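Local coordinates for YflH protein (Bacillus subtilis, PDB 3D0W) that is of unknown function but belongs to the DUF3243 family and folds as a small, all-helical protein that assembles with a second copy of itself, at residues Glu30-Tyr35 with Pro70-Glu75; Lys38-Gly43 with Ala58-Tyr63. One frame throughout, in Å; residues are numbered along the deposited sequence.

Contact 1. Residues Glu30-Tyr35 with Pro70-Glu75; sequences EEFKGY and PQNGEE
The ring of Phe32 lies flat against the aliphatic part of Glu74. Glu74 CB sits over the ring centre, 3.6 Å from the centroid of the Phe32 ring and 7° off its normal, a CH-pi contact. Glu74 CG covers the same face nearer the ring's root, 3.6 Å from Phe32 CD2. The Glu74 chain then bends at chi2, which turns its carboxylate away from segment 30-35. Phe32 CG stands anti to the backbone N (chi1 164°), and this swings the ring across to helix 73-84. Glu75 reaches the ring obliquely, with its CG 3.9 Å from Phe32 CE1. Its extended chain runs past the phenylalanine in the opposite direction. Glu75 OE2 ends 4.1 Å from Tyr35 CD2, with the ring and carboxylate planes 40° apart. The hydroxyl of Tyr35 is hydrogen-bonded to Glu68. Phe32 also packs on Leu78 and on Leu77 of the second subunit. With an alanine here, the methylenes of Glu74 and Glu75 would probably lose the ring they rest on, and Leu77 of the second subunit a neighbour. Glu75 OE1 accepts from the backbone N of Gln71, just before the helix, at 2.8 Å; the donor lies above the carboxylate plane. Glu75 N gives a bond of 2.9 Å to Asn72 OD1, nearly in line with the side-chain carbonyl. Asn72 is thus the N-cap of helix 73-84, whose first turn packs against the long helix 23-48.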
loop_
_atom_site.group_PDB
_atom_site.type_symbol
_atom_site.label_atom_id
_atom_site.label_comp_id
_atom_site.label_asym_id
_atom_site.label_seq_id
_atom_site.Cartn_x
_atom_site.Cartn_y
_atom_site.Cartn_z
ATOM N N GLU A 30 -4.663 13.002 -1.953
ATOM C CA GLU A 30 -5.638 13.389 -2.962
ATOM C C GLU A 30 -4.973 13.566 -4.313
ATOM O O GLU A 30 -5.529 13.172 -5.341
ATOM C CB GLU A 30 -6.352 14.683 -2.555
ATOM C CG GLU A 30 -7.366 14.491 -1.441
ATOM C CD GLU A 30 -8.357 13.375 -1.740
ATOM O OE1 GLU A 30 -8.959 13.376 -2.841
ATOM O OE2 GLU A 30 -8.538 12.498 -0.870
ATOM N N GLU A 31 -3.779 14.154 -4.311
ATOM C CA GLU A 31 -3.041 14.369 -5.548
ATOM C C GLU A 31 -2.565 13.028 -6.095
ATOM O O GLU A 31 -2.639 12.778 -7.297
ATOM C CB GLU A 31 -1.833 15.280 -5.314
ATOM C CG GLU A 31 -2.173 16.706 -4.902
ATOM C CD GLU A 31 -0.950 17.615 -4.904
ATOM O OE1 GLU A 31 0.059 17.271 -4.248
ATOM O OE2 GLU A 31 -0.997 18.676 -5.562
ATOM N N PHE A 32 -2.068 12.174 -5.204
ATOM C CA PHE A 32 -1.590 10.847 -5.582
ATOM C C PHE A 32 -2.734 10.095 -6.263
ATOM O O PHE A 32 -2.586 9.559 -7.359
ATOM C CB PHE A 32 -1.135 10.087 -4.332
ATOM C CG PHE A 32 -0.985 8.606 -4.539
ATOM C CD1 PHE A 32 -0.003 8.100 -5.385
ATOM C CD2 PHE A 32 -1.835 7.713 -3.891
ATOM C CE1 PHE A 32 0.131 6.727 -5.582
ATOM C CE2 PHE A 32 -1.709 6.341 -4.082
ATOM C CZ PHE A 32 -0.721 5.847 -4.931
ATOM N N LYS A 33 -3.879 10.073 -5.596
ATOM C CA LYS A 33 -5.065 9.409 -6.116
ATOM C C LYS A 33 -5.430 9.990 -7.488
ATOM O O LYS A 33 -5.772 9.251 -8.416
ATOM C CB LYS A 33 -6.211 9.595 -5.120
ATOM C CG LYS A 33 -7.497 8.886 -5.457
ATOM C CD LYS A 33 -8.529 9.153 -4.371
ATOM C CE LYS A 33 -9.928 8.771 -4.820
ATOM N NZ LYS A 33 -10.918 8.972 -3.727
ATOM N N GLY A 34 -5.339 11.312 -7.621
ATOM C CA GLY A 34 -5.656 11.949 -8.889
ATOM C C GLY A 34 -4.702 11.560 -10.008
ATOM O O GLY A 34 -5.090 11.495 -11.176
ATOM N N TYR A 35 -3.444 11.314 -9.652
ATOM C CA TYR A 35 -2.434 10.915 -10.625
ATOM C C TYR A 35 -2.748 9.505 -11.142
ATOM O O TYR A 35 -2.584 9.219 -12.329
ATOM C CB TYR A 35 -1.043 10.959 -9.974
ATOM C CG TYR A 35 0.085 10.477 -10.856
ATOM C CD1 TYR A 35 0.363 11.101 -12.072
ATOM C CD2 TYR A 35 0.873 9.386 -10.479
ATOM C CE1 TYR A 35 1.396 10.653 -12.892
ATOM C CE2 TYR A 35 1.904 8.928 -11.290
ATOM C CZ TYR A 35 2.162 9.566 -12.498
ATOM O OH TYR A 35 3.177 9.112 -13.316
ATOM N N PRO A 70 9.787 7.084 -6.960
ATOM C CA PRO A 70 8.760 7.544 -6.016
ATOM C C PRO A 70 8.918 9.024 -5.664
ATOM O O PRO A 70 10.017 9.485 -5.366
ATOM C CB PRO A 70 8.975 6.635 -4.805
ATOM C CG PRO A 70 9.483 5.358 -5.435
ATOM C CD PRO A 70 10.482 5.896 -6.435
ATOM N N GLN A 71 7.815 9.763 -5.686
ATOM C CA GLN A 71 7.848 11.187 -5.379
ATOM C C GLN A 71 7.198 11.502 -4.041
ATOM O O GLN A 71 7.177 12.662 -3.601
ATOM C CB GLN A 71 7.148 11.967 -6.494
ATOM C CG GLN A 71 7.792 11.774 -7.846
ATOM C CD GLN A 71 9.227 12.256 -7.877
ATOM O OE1 GLN A 71 9.493 13.455 -7.768
ATOM N NE2 GLN A 71 10.165 11.322 -8.021
ATOM N N ASN A 72 6.657 10.471 -3.396
ATOM C CA ASN A 72 6.013 10.633 -2.103
ATOM C C ASN A 72 5.890 9.283 -1.391
ATOM O O ASN A 72 6.156 8.238 -1.990
ATOM C CB ASN A 72 4.628 11.277 -2.271
ATOM C CG ASN A 72 3.764 10.563 -3.300
ATOM O OD1 ASN A 72 3.545 9.348 -3.226
ATOM N ND2 ASN A 72 3.256 11.324 -4.267
ATOM N N GLY A 73 5.505 9.324 -0.117
ATOM C CA GLY A 73 5.356 8.110 0.676
ATOM C C GLY A 73 4.418 7.083 0.067
ATOM O O GLY A 73 4.643 5.880 0.200
ATOM N N GLU A 74 3.361 7.555 -0.587
ATOM C CA GLU A 74 2.400 6.667 -1.218
ATOM C C GLU A 74 3.104 5.812 -2.270
ATOM O O GLU A 74 3.006 4.576 -2.274
ATOM C CB GLU A 74 1.274 7.471 -1.889
ATOM C CG GLU A 74 0.212 8.019 -0.934
ATOM C CD GLU A 74 0.604 9.325 -0.254
ATOM O OE1 GLU A 74 1.774 9.757 -0.376
ATOM O OE2 GLU A 74 -0.270 9.917 0.413
ATOM N N GLU A 75 3.831 6.481 -3.155
ATOM C CA GLU A 75 4.533 5.800 -4.233
ATOM C C GLU A 75 5.665 4.913 -3.745
ATOM O O GLU A 75 5.939 3.859 -4.329
ATOM C CB GLU A 75 5.043 6.836 -5.229
ATOM C CG GLU A 75 3.904 7.450 -6.035
ATOM C CD GLU A 75 4.326 8.674 -6.830
ATOM O OE1 GLU A 75 5.542 8.861 -7.061
ATOM O OE2 GLU A 75 3.430 9.441 -7.233
#

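Contact 2. Residues Lys38-Gly43 with Ala58-Tyr63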
loop_
_atom_site.group_PDB
_atom_site.type_symbol
_atom_site.label_atom_id
_atom_site.label_comp_id
_atom_site.label_asym_id
_atom_site.label_seq_id
_atom_site.Cartn_x
_atom_site.Cartn_y
_atom_site.Cartn_z
ATOM N N LYS A 38 -5.526 9.626 -13.400
ATOM C CA LYS A 38 -5.058 10.166 -14.683
ATOM C C LYS A 38 -4.522 9.037 -15.548
ATOM O O LYS A 38 -4.796 8.976 -16.752
ATOM C CB LYS A 38 -3.938 11.200 -14.492
ATOM C CG LYS A 38 -4.382 12.531 -13.903
ATOM C CD LYS A 38 -3.809 13.726 -14.680
ATOM C CE LYS A 38 -2.299 13.892 -14.509
ATOM N NZ LYS A 38 -1.494 12.807 -15.147
ATOM N N GLN A 39 -3.743 8.154 -14.923
ATOM C CA GLN A 39 -3.158 7.003 -15.605
ATOM C C GLN A 39 -4.262 6.159 -16.226
ATOM O O GLN A 39 -4.173 5.761 -17.386
ATOM C CB GLN A 39 -2.393 6.104 -14.624
ATOM C CG GLN A 39 -1.371 6.780 -13.727
ATOM C CD GLN A 39 -0.191 7.323 -14.491
ATOM O OE1 GLN A 39 -0.211 8.456 -14.963
ATOM N NE2 GLN A 39 0.848 6.508 -14.628
ATOM N N VAL A 40 -5.285 5.870 -15.423
ATOM C CA VAL A 40 -6.412 5.046 -15.853
ATOM C C VAL A 40 -7.189 5.654 -17.017
ATOM O O VAL A 40 -7.371 5.008 -18.044
ATOM C CB VAL A 40 -7.390 4.784 -14.681
ATOM C CG1 VAL A 40 -8.618 4.034 -15.179
ATOM C CG2 VAL A 40 -6.685 3.973 -13.592
ATOM N N ASN A 41 -7.638 6.892 -16.850
ATOM C CA ASN A 41 -8.403 7.575 -17.890
ATOM C C ASN A 41 -7.669 7.581 -19.218
ATOM O O ASN A 41 -8.238 7.216 -20.239
ATOM C CB ASN A 41 -8.721 9.005 -17.461
ATOM C CG ASN A 41 -9.822 9.063 -16.426
ATOM O OD1 ASN A 41 -10.072 10.108 -15.829
ATOM N ND2 ASN A 41 -10.496 7.940 -16.215
ATOM N N ARG A 42 -6.406 7.989 -19.205
ATOM C CA ARG A 42 -5.624 8.007 -20.434
ATOM C C ARG A 42 -5.503 6.595 -20.997
ATOM O O ARG A 42 -5.632 6.381 -22.202
ATOM C CB ARG A 42 -4.229 8.579 -20.173
ATOM C CG ARG A 42 -4.227 10.058 -19.808
ATOM C CD ARG A 42 -4.899 10.895 -20.893
ATOM N NE ARG A 42 -4.352 10.627 -22.226
ATOM C CZ ARG A 42 -3.082 10.822 -22.574
ATOM N NH1 ARG A 42 -2.212 11.291 -21.688
ATOM N NH2 ARG A 42 -2.681 10.546 -23.808
ATOM N N GLY A 43 -5.257 5.630 -20.116
ATOM C CA GLY A 43 -5.125 4.255 -20.555
ATOM C C GLY A 43 -6.398 3.770 -21.221
ATOM O O GLY A 43 -6.362 3.163 -22.289
ATOM N N ALA A 58 -5.171 -3.573 -15.145
ATOM C CA ALA A 58 -4.101 -3.834 -16.104
ATOM C C ALA A 58 -3.274 -2.564 -16.281
ATOM O O ALA A 58 -2.045 -2.606 -16.308
ATOM C CB ALA A 58 -4.685 -4.277 -17.445
ATOM N N ILE A 59 -3.959 -1.429 -16.383
ATOM C CA ILE A 59 -3.286 -0.150 -16.550
ATOM C C ILE A 59 -2.440 0.210 -15.328
ATOM O O ILE A 59 -1.288 0.628 -15.467
ATOM C CB ILE A 59 -4.303 0.969 -16.832
ATOM C CG1 ILE A 59 -5.005 0.695 -18.171
ATOM C CG2 ILE A 59 -3.601 2.317 -16.868
ATOM C CD1 ILE A 59 -6.279 1.522 -18.386
ATOM N N LEU A 60 -2.994 0.043 -14.131
ATOM C CA LEU A 60 -2.239 0.355 -12.921
ATOM C C LEU A 60 -1.063 -0.614 -12.760
ATOM O O LEU A 60 -0.008 -0.236 -12.254
ATOM C CB LEU A 60 -3.159 0.315 -11.686
ATOM C CG LEU A 60 -4.210 1.438 -11.639
ATOM C CD1 LEU A 60 -5.030 1.367 -10.359
ATOM C CD2 LEU A 60 -3.499 2.789 -11.718
ATOM N N GLY A 61 -1.249 -1.857 -13.201
ATOM C CA GLY A 61 -0.180 -2.845 -13.118
ATOM C C GLY A 61 0.979 -2.430 -14.011
ATOM O O GLY A 61 2.146 -2.473 -13.596
ATOM N N ASP A 62 0.660 -2.030 -15.241
ATOM C CA ASP A 62 1.683 -1.571 -16.174
ATOM C C ASP A 62 2.393 -0.356 -15.578
ATOM O O ASP A 62 3.607 -0.201 -15.718
ATOM C CB ASP A 62 1.070 -1.199 -17.530
ATOM C CG ASP A 62 0.587 -2.413 -18.311
ATOM O OD1 ASP A 62 1.016 -3.544 -17.996
ATOM O OD2 ASP A 62 -0.214 -2.233 -19.253
ATOM N N TYR A 63 1.630 0.505 -14.911
ATOM C CA TYR A 63 2.188 1.701 -14.278
ATOM C C TYR A 63 3.244 1.315 -13.236
ATOM O O TYR A 63 4.375 1.818 -13.258
ATOM C CB TYR A 63 1.063 2.509 -13.618
ATOM C CG TYR A 63 1.510 3.411 -12.484
ATOM C CD1 TYR A 63 2.393 4.474 -12.704
ATOM C CD2 TYR A 63 1.057 3.195 -11.188
ATOM C CE1 TYR A 63 2.810 5.296 -11.653
ATOM C CE2 TYR A 63 1.462 4.005 -10.135
ATOM C CZ TYR A 63 2.337 5.052 -10.371
ATOM O OH TYR A 63 2.731 5.842 -9.317
#
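Ile59 points at segment 38-43 of helix 23-48 and meets its backbone with both branches. Its CG2 lies 3.5 Å from Gln39 O. Its CG1 is anti to the carbonyl carbon (chi1 -64°), and the chain runs on nearly straight to CD1. That methyl reaches Gly43, with Ile59 CD1 3.6 Å from Gly43 C, and also touches Val40 O. A CB on residue 43 would clash with this methyl, so the absence of a side chain there allows the close fit. Leu60 comes next and turns its end toward helix 23-48. Its CD2 meets Val40 CG2 at 3.9 Å, methyl to methyl, the two side chains lying at a slant to each other. Tyr63, one turn on from Ile59, meets Gln39. The glutamine is bent at chi2 and brings its amide nitrogen to the ring, with Gln39 NE2 3.2 Å from Tyr63 CD1. Amide and ring planes stand 77° apart. The two helical segments approach to 9.2 Å between axes, at 118° between their N-to-C directions. No hydrogen bond joins the segments; side chains packing on side chains and on backbone make the contact. Ile59 also touches Lys44 and Val54. Tyr63 packs on Leu36, one turn before Val40, and on Glu68 in the following loop. Leu60 also meets Leu97 and Val98, and helix 56-65 packs against both the long helix 23-48 and helix 87-101.

How the contacts relate
Both contacts use the long helix 23-48, at successive places along it. Contact 1 holds helix 73-84 there and contact 2 holds helix 56-65, the helix before it in the chain. Their centres lie about 14 Å apart. The two meet through Tyr63 OH, which packs 3.8 Å from Tyr35 CE2 and 3.8 Å from Glu75 CG. Contact 1 is the more buried, and the second subunit helps to cover it. Contact 2 is partly buried and is touched by no other chain of the assembly. Contact 1 sets an aromatic face on glutamate methylenes beside a capped helix start. Contact 2 relies on aliphatic branches, a glycine and an amide beside a ring.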